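Local coordinates for protein Ceg4 (Legionella pneumophila subsp. pneumophila, PDB 6AOK) that dephosphorylates phosphotyrosine as a HAD-like phosphatase and, as a Legionella effector, attenuates activation of eukaryotic MAPK pathways, at residues E92-F97 with Q126-E131; H98-L101 with D105-V108; D51-P56 with I138-Y143. All coordinates share one frame; numbering follows the deposited sequence.

Contact 1: E92-F97 with Q126-E131; sequences EAVAFF and QGFSDE
The ring of Phe-128 is driven edge-on against helix 91-100 between Val-94 and Phe-97, a buried apolar contact in which the turn after helix 116-125 meets a neighbouring helix. The outer rim of the ring does the touching. Its CZ lies 3.5 Å from Val-94 O, which stands at the ring edge near the ring plane, and its CE2 lies 3.7 Å from Phe-97 C, in that plane. The ring therefore butts against the helix backbone itself. Phe-97 CB adds an oblique contact, 3.6 Å from Phe-128 CZ, while the Phe-97 ring leads away to meet Phe-123 edge-to-face. On the other flank Val-94 divides its two methyls: CG1, anti to the backbone N (chi1 165°), is 4.1 Å from Phe-128 CE1, and CG2 is 3.7 Å from Gln-126 NE2. Phe-128 follows directly on a Schellman motif that ends helix 116-125. Gly-127 is the C-prime residue with positive phi (100°); its N bonds to Lys-124 O and Phe-128 N to Phe-123 O, and the chain turns so that Phe-128 projects at helix 91-100. Ser-129 follows as N-cap of the short helix 130-133. The Gln-126 amide is held by Met-89, whose backbone N donates to OE1, with NE2 alongside Val-94 CG2. Around the rest of the Phe-128 ring, His-98 stacks on it and Phe-123 meets it edge-to-face.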
# COMPACT_ATOMS: atom_id res chain seq x y z
N GLU A 92 12.78 -3.25 2.84
CA GLU A 92 12.13 -3.19 4.14
C GLU A 92 10.61 -3.17 3.97
O GLU A 92 9.88 -3.88 4.67
CB GLU A 92 12.59 -1.97 4.93
CG GLU A 92 14.06 -1.98 5.38
CD GLU A 92 15.02 -1.50 4.30
OE1 GLU A 92 14.62 -1.27 3.14
OE2 GLU A 92 16.22 -1.34 4.63
N ALA A 93 10.12 -2.39 3.01
CA ALA A 93 8.67 -2.40 2.78
C ALA A 93 8.19 -3.76 2.32
O ALA A 93 7.12 -4.23 2.74
CB ALA A 93 8.29 -1.34 1.76
N VAL A 94 8.95 -4.40 1.41
CA VAL A 94 8.61 -5.75 0.97
C VAL A 94 8.48 -6.70 2.16
O VAL A 94 7.52 -7.46 2.26
CB VAL A 94 9.67 -6.25 -0.03
CG1 VAL A 94 9.55 -7.77 -0.21
CG2 VAL A 94 9.50 -5.53 -1.37
N ALA A 95 9.46 -6.67 3.08
CA ALA A 95 9.38 -7.57 4.23
C ALA A 95 8.17 -7.26 5.11
O ALA A 95 7.53 -8.18 5.66
CB ALA A 95 10.68 -7.50 5.05
N PHE A 96 7.86 -5.98 5.29
CA PHE A 96 6.68 -5.61 6.07
C PHE A 96 5.40 -6.19 5.47
O PHE A 96 4.60 -6.82 6.19
CB PHE A 96 6.55 -4.09 6.12
CG PHE A 96 5.34 -3.61 6.87
CD1 PHE A 96 5.36 -3.46 8.25
CD2 PHE A 96 4.16 -3.29 6.19
CE1 PHE A 96 4.22 -2.97 8.92
CE2 PHE A 96 3.06 -2.86 6.84
CZ PHE A 96 3.08 -2.68 8.21
N PHE A 97 5.18 -5.99 4.16
CA PHE A 97 3.97 -6.51 3.53
C PHE A 97 3.92 -8.03 3.48
O PHE A 97 2.83 -8.59 3.60
CB PHE A 97 3.81 -5.88 2.14
CG PHE A 97 3.34 -4.48 2.27
CD1 PHE A 97 2.03 -4.22 2.65
CD2 PHE A 97 4.22 -3.42 2.17
CE1 PHE A 97 1.59 -2.93 2.86
CE2 PHE A 97 3.79 -2.10 2.39
CZ PHE A 97 2.46 -1.86 2.74
N GLN A 126 7.31 -7.76 -7.49
CA GLN A 126 8.24 -7.88 -6.36
C GLN A 126 8.00 -9.14 -5.53
O GLN A 126 8.51 -9.23 -4.41
CB GLN A 126 8.22 -6.60 -5.51
CG GLN A 126 8.79 -5.38 -6.35
CD GLN A 126 9.10 -4.19 -5.49
OE1 GLN A 126 8.33 -3.22 -5.44
NE2 GLN A 126 10.21 -4.25 -4.77
N GLY A 127 7.37 -10.13 -6.09
CA GLY A 127 7.45 -11.47 -5.53
C GLY A 127 6.26 -11.85 -4.71
O GLY A 127 6.32 -12.85 -4.01
N PHE A 128 5.22 -11.04 -4.71
CA PHE A 128 4.02 -11.37 -3.95
C PHE A 128 3.11 -12.33 -4.70
O PHE A 128 2.91 -12.21 -5.90
CB PHE A 128 3.30 -10.07 -3.59
CG PHE A 128 3.98 -9.34 -2.48
CD1 PHE A 128 5.05 -8.53 -2.75
CD2 PHE A 128 3.62 -9.56 -1.16
CE1 PHE A 128 5.70 -7.83 -1.72
CE2 PHE A 128 4.27 -8.90 -0.11
CZ PHE A 128 5.30 -8.03 -0.39
N SER A 129 2.53 -13.29 -3.96
CA SER A 129 1.63 -14.26 -4.57
C SER A 129 0.24 -13.65 -4.75
O SER A 129 -0.09 -12.65 -4.13
CB SER A 129 1.53 -15.50 -3.70
OG SER A 129 0.81 -15.14 -2.52
N ASP A 130 -0.57 -14.28 -5.61
CA ASP A 130 -1.94 -13.81 -5.76
C ASP A 130 -2.69 -13.86 -4.44
O ASP A 130 -3.48 -12.96 -4.14
CB ASP A 130 -2.66 -14.65 -6.80
CG ASP A 130 -2.13 -14.42 -8.20
OD1 ASP A 130 -1.57 -13.33 -8.47
OD2 ASP A 130 -2.28 -15.33 -9.06
N GLU A 131 -2.43 -14.91 -3.64
CA GLU A 131 -3.03 -15.03 -2.31
C GLU A 131 -2.71 -13.82 -1.44
O GLU A 131 -3.59 -13.26 -0.79
CB GLU A 131 -2.55 -16.31 -1.62
CG GLU A 131 -3.30 -16.56 -0.34
CD GLU A 131 -2.66 -17.66 0.49
OE1 GLU A 131 -2.05 -18.60 -0.10
OE2 GLU A 131 -2.76 -17.57 1.74

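Contact 2: H98-L101 with D105-V108; sequences HEVL and DVTV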
# COMPACT_ATOMS: atom_id res chain seq x y z
N HIS A 98 5.05 -8.73 3.33
CA HIS A 98 4.98 -10.17 3.48
C HIS A 98 4.47 -10.54 4.86
O HIS A 98 3.69 -11.48 5.02
CB HIS A 98 6.34 -10.85 3.23
CG HIS A 98 6.67 -11.04 1.77
ND1 HIS A 98 5.81 -11.66 0.88
CD2 HIS A 98 7.75 -10.67 1.05
CE1 HIS A 98 6.36 -11.67 -0.33
NE2 HIS A 98 7.55 -11.10 -0.24
N GLU A 99 4.91 -9.83 5.89
CA GLU A 99 4.42 -10.16 7.22
C GLU A 99 2.92 -9.84 7.36
O GLU A 99 2.14 -10.67 7.86
CB GLU A 99 5.21 -9.39 8.26
CG GLU A 99 4.69 -9.61 9.63
CD GLU A 99 5.08 -10.97 10.16
OE1 GLU A 99 6.15 -11.51 9.78
OE2 GLU A 99 4.30 -11.50 10.97
N VAL A 100 2.49 -8.66 6.94
CA VAL A 100 1.12 -8.31 7.30
C VAL A 100 0.10 -8.96 6.36
O VAL A 100 -1.06 -9.14 6.76
CB VAL A 100 0.93 -6.79 7.35
CG1 VAL A 100 1.76 -6.17 8.51
CG2 VAL A 100 1.26 -6.11 6.00
N LEU A 101 0.49 -9.29 5.13
CA LEU A 101 -0.48 -9.90 4.24
C LEU A 101 -0.64 -11.39 4.50
O LEU A 101 -1.46 -12.01 3.85
CB LEU A 101 -0.09 -9.70 2.79
CG LEU A 101 -0.14 -8.25 2.33
CD1 LEU A 101 0.44 -8.05 0.87
CD2 LEU A 101 -1.60 -7.72 2.45
N ASP A 105 -5.16 -11.25 11.22
CA ASP A 105 -5.58 -10.23 12.16
C ASP A 105 -5.11 -8.84 11.82
O ASP A 105 -5.36 -7.93 12.61
CB ASP A 105 -5.09 -10.62 13.54
CG ASP A 105 -5.78 -11.89 14.04
OD1 ASP A 105 -7.03 -11.97 13.85
OD2 ASP A 105 -5.10 -12.79 14.57
N VAL A 106 -4.45 -8.64 10.67
CA VAL A 106 -4.02 -7.34 10.19
C VAL A 106 -4.77 -7.04 8.90
O VAL A 106 -4.69 -7.82 7.94
CB VAL A 106 -2.51 -7.29 9.94
CG1 VAL A 106 -2.14 -5.90 9.42
CG2 VAL A 106 -1.78 -7.58 11.21
N THR A 107 -5.50 -5.94 8.86
CA THR A 107 -6.19 -5.54 7.64
C THR A 107 -5.40 -4.43 6.96
O THR A 107 -5.13 -3.39 7.56
CB THR A 107 -7.61 -5.08 7.95
OG1 THR A 107 -8.32 -6.18 8.56
CG2 THR A 107 -8.31 -4.67 6.66
N VAL A 108 -5.01 -4.65 5.71
CA VAL A 108 -4.16 -3.74 4.97
C VAL A 108 -5.00 -3.01 3.93
O VAL A 108 -5.48 -3.63 2.97
CB VAL A 108 -3.00 -4.47 4.29
CG1 VAL A 108 -2.08 -3.46 3.69
CG2 VAL A 108 -2.27 -5.27 5.33
O HOH W 1 -3.52 -9.30 6.46
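Val-100, in the last part of helix 91-100, packs on Val-106 and Val-108 of strand 106-111, the helix-to-strand half of the beta-alpha-beta crossover from strand 13-17 to 106-111 in the parallel Rossmann-like sheet of this HAD-like domain. The chain leaves the helix, turns within a few residues and runs back along it as strand 106-111. Val-106 and Val-108 both point at the helix, whereas the intervening Thr-107 points the other way. Val-100 is easily followed outward. Its CB already touches the strand, 3.8 Å from Val-106 CG1 and 4.1 Å from Val-108 CG2, so it is seated between the two valines. One branch, CG1, is anti to the carbonyl carbon (chi1 -66°) and reaches Val-106 CG1 at 4.0 Å. The other, CG2, lies between the backbone N and the carbonyl carbon, which turns it the opposite way along the strand, to 3.7 Å from Val-108 CG2. Val-100 thus straddles the pair, its side chain crossing that of Val-108 at about a right angle. Leu-101 starts out pointing away from the strand, but its CD2 branch comes in across Val-108, again at about a right angle. Leu-136 of the edge strand 136-139 touches both Leu-101 and Val-108, and Phe-212 touches Val-106. All four contacting side chains are buried. A water is modelled between Val-100 O and Val-106 O, but both approaches are shorter than normal hydrogen bonds, so its position or identity is doubtful. The methyl that closes the Leu-101 side of the contact is CD2, 3.8 Å from Val-108 CG2 and 4.0 Å from Val-108 CB.

Contact 3: D51-P56 with I138-Y143; sequences DYKNTP and ILESGY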
# COMPACT_ATOMS: atom_id res chain seq x y z
N ASP A 51 -4.67 9.72 -20.03
CA ASP A 51 -5.19 9.84 -18.68
C ASP A 51 -4.52 8.69 -17.96
O ASP A 51 -4.49 7.57 -18.48
CB ASP A 51 -6.71 9.66 -18.67
CG ASP A 51 -7.29 9.68 -17.27
OD1 ASP A 51 -6.53 9.43 -16.31
OD2 ASP A 51 -8.50 9.93 -17.13
N TYR A 52 -3.98 8.93 -16.77
CA TYR A 52 -3.26 7.86 -16.08
C TYR A 52 -4.20 6.97 -15.31
O TYR A 52 -3.89 5.80 -15.06
CB TYR A 52 -2.17 8.39 -15.13
CG TYR A 52 -2.72 8.84 -13.80
CD1 TYR A 52 -3.18 10.14 -13.63
CD2 TYR A 52 -2.84 7.95 -12.74
CE1 TYR A 52 -3.74 10.57 -12.43
CE2 TYR A 52 -3.42 8.36 -11.53
CZ TYR A 52 -3.85 9.67 -11.38
OH TYR A 52 -4.40 10.07 -10.15
N LYS A 53 -5.35 7.49 -14.96
CA LYS A 53 -6.18 6.83 -13.96
C LYS A 53 -7.20 5.92 -14.62
O LYS A 53 -7.50 4.85 -14.10
CB LYS A 53 -6.86 7.89 -13.08
CG LYS A 53 -7.87 7.38 -12.00
CD LYS A 53 -7.20 7.21 -10.66
CE LYS A 53 -8.26 6.74 -9.61
NZ LYS A 53 -7.58 6.84 -8.36
N ASN A 54 -7.71 6.32 -15.78
CA ASN A 54 -8.87 5.64 -16.36
C ASN A 54 -8.58 4.94 -17.67
O ASN A 54 -9.40 4.13 -18.09
CB ASN A 54 -10.01 6.64 -16.59
CG ASN A 54 -10.46 7.27 -15.29
OD1 ASN A 54 -10.78 6.56 -14.32
ND2 ASN A 54 -10.43 8.61 -15.23
N THR A 55 -7.46 5.21 -18.31
CA THR A 55 -7.14 4.48 -19.53
C THR A 55 -6.92 3.00 -19.18
O THR A 55 -6.18 2.70 -18.23
CB THR A 55 -5.87 5.06 -20.17
OG1 THR A 55 -6.08 6.46 -20.46
CG2 THR A 55 -5.54 4.31 -21.50
N PRO A 56 -7.50 2.05 -19.93
CA PRO A 56 -7.32 0.64 -19.57
C PRO A 56 -5.85 0.25 -19.58
O PRO A 56 -5.05 0.71 -20.41
CB PRO A 56 -8.14 -0.11 -20.64
CG PRO A 56 -9.26 0.88 -21.02
CD PRO A 56 -8.51 2.22 -21.01
N ILE A 138 -7.77 -2.01 -1.76
CA ILE A 138 -7.22 -0.84 -2.44
C ILE A 138 -8.38 0.11 -2.62
O ILE A 138 -9.37 -0.24 -3.29
CB ILE A 138 -6.56 -1.22 -3.77
CG1 ILE A 138 -5.45 -2.23 -3.51
CG2 ILE A 138 -5.96 0.08 -4.49
CD1 ILE A 138 -4.76 -2.72 -4.76
N LEU A 139 -8.27 1.30 -2.01
CA LEU A 139 -9.32 2.32 -2.01
C LEU A 139 -8.81 3.46 -2.89
O LEU A 139 -7.83 4.11 -2.52
CB LEU A 139 -9.59 2.79 -0.59
CG LEU A 139 -10.01 1.59 0.31
CD1 LEU A 139 -9.98 1.99 1.74
CD2 LEU A 139 -11.41 0.98 -0.09
N GLU A 140 -9.44 3.69 -4.04
CA GLU A 140 -8.81 4.61 -5.00
C GLU A 140 -9.80 5.66 -5.49
O GLU A 140 -9.68 6.15 -6.62
CB GLU A 140 -8.18 3.86 -6.18
CG GLU A 140 -9.13 3.02 -7.01
CD GLU A 140 -8.54 2.57 -8.38
OE1 GLU A 140 -8.26 1.37 -8.55
OE2 GLU A 140 -8.42 3.42 -9.31
N SER A 141 -10.71 6.09 -4.64
CA SER A 141 -11.66 7.10 -5.08
C SER A 141 -10.99 8.46 -5.29
O SER A 141 -11.47 9.28 -6.07
CB SER A 141 -12.78 7.22 -4.06
OG SER A 141 -12.37 8.05 -2.99
N GLY A 142 -9.91 8.73 -4.56
CA GLY A 142 -9.18 9.97 -4.68
C GLY A 142 -9.47 10.92 -3.56
O GLY A 142 -8.78 11.93 -3.43
N TYR A 143 -10.44 10.60 -2.72
CA TYR A 143 -10.77 11.44 -1.57
C TYR A 143 -10.51 10.57 -0.35
O TYR A 143 -11.35 9.74 0.02
CB TYR A 143 -12.22 11.92 -1.64
CG TYR A 143 -12.59 12.87 -0.52
CD1 TYR A 143 -11.62 13.67 0.11
CD2 TYR A 143 -13.93 12.98 -0.10
CE1 TYR A 143 -11.98 14.58 1.11
CE2 TYR A 143 -14.29 13.84 0.90
CZ TYR A 143 -13.32 14.63 1.50
OH TYR A 143 -13.74 15.45 2.48
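Lys-53 reaches across to Glu-140, joining the loop 51-56 to the turn that follows edge strand 136-139. One hydrogen bond carries the contact: Lys-53 NZ donates to the backbone Glu-140 O over 2.8 Å, with a C=O...donor angle of 137° and the donor tilted from the carbonyl plane. Lys-53 leaves with CG anti to the backbone N (chi1 176°) and bends at chi2 (95°), which sends the ammonium to Glu-140 O. The same ammonium also bonds Asn-114 O and, weakly, Lys-113 O.

The ionic part is weaker. Glu-140 OE2 makes only a long salt bridge to Lys-53 NZ, 3.6 Å, and its position is uncertain because it crowds a bound buffer molecule. The other oxygen, OE1, takes a bond from Ala-116 N at the start of helix 116-125. The two side chains run past each other in opposite directions.

Further bonds lie within each segment. In an Asx turn, Asp-51 OD1 accepts from Lys-53 N at 2.6 Å, from above the carboxylate plane. Lys-53 CB rests 3.8 Å above the plane of the Tyr-52 ring, over its centre. In the other segment, Ser-141 OG accepts from Tyr-143 N at 3.2 Å, an ST turn leading into helix 144-153.

Loop 51-56 belongs to the insertion between strand 13-17 and helix 91-100, where HAD phosphatases commonly carry a cap; the Lys-53 bond joins this probable cap region to the C-terminal end of the core sheet, the end at which HAD enzymes place their active site.

How the contacts relate
Contacts 1 and 2 share helix 91-100 and pack directly on each other, their centres about 10 Å apart: Phe-128 CE2 lies 3.3 Å from His-98 ND1, and Phe-97 CE1 lies 3.8 Å from Val-108 CG1. Contact 3 lies on the other side of the chain's centre, about 22 Å and 23 Å away, centre to centre, but is linked to contact 2 through the sheet, without touching it (nearest atoms about 5 Å apart), since strands 106-111 and 136-139 are neighbours. Along the chain, contact 2 nests inside contact 1, and both inside contact 3. The magnesium held by Asp-18, Asp-20 and Asp-167 is about 12 Å from the side chains of both Phe-97 and Lys-53.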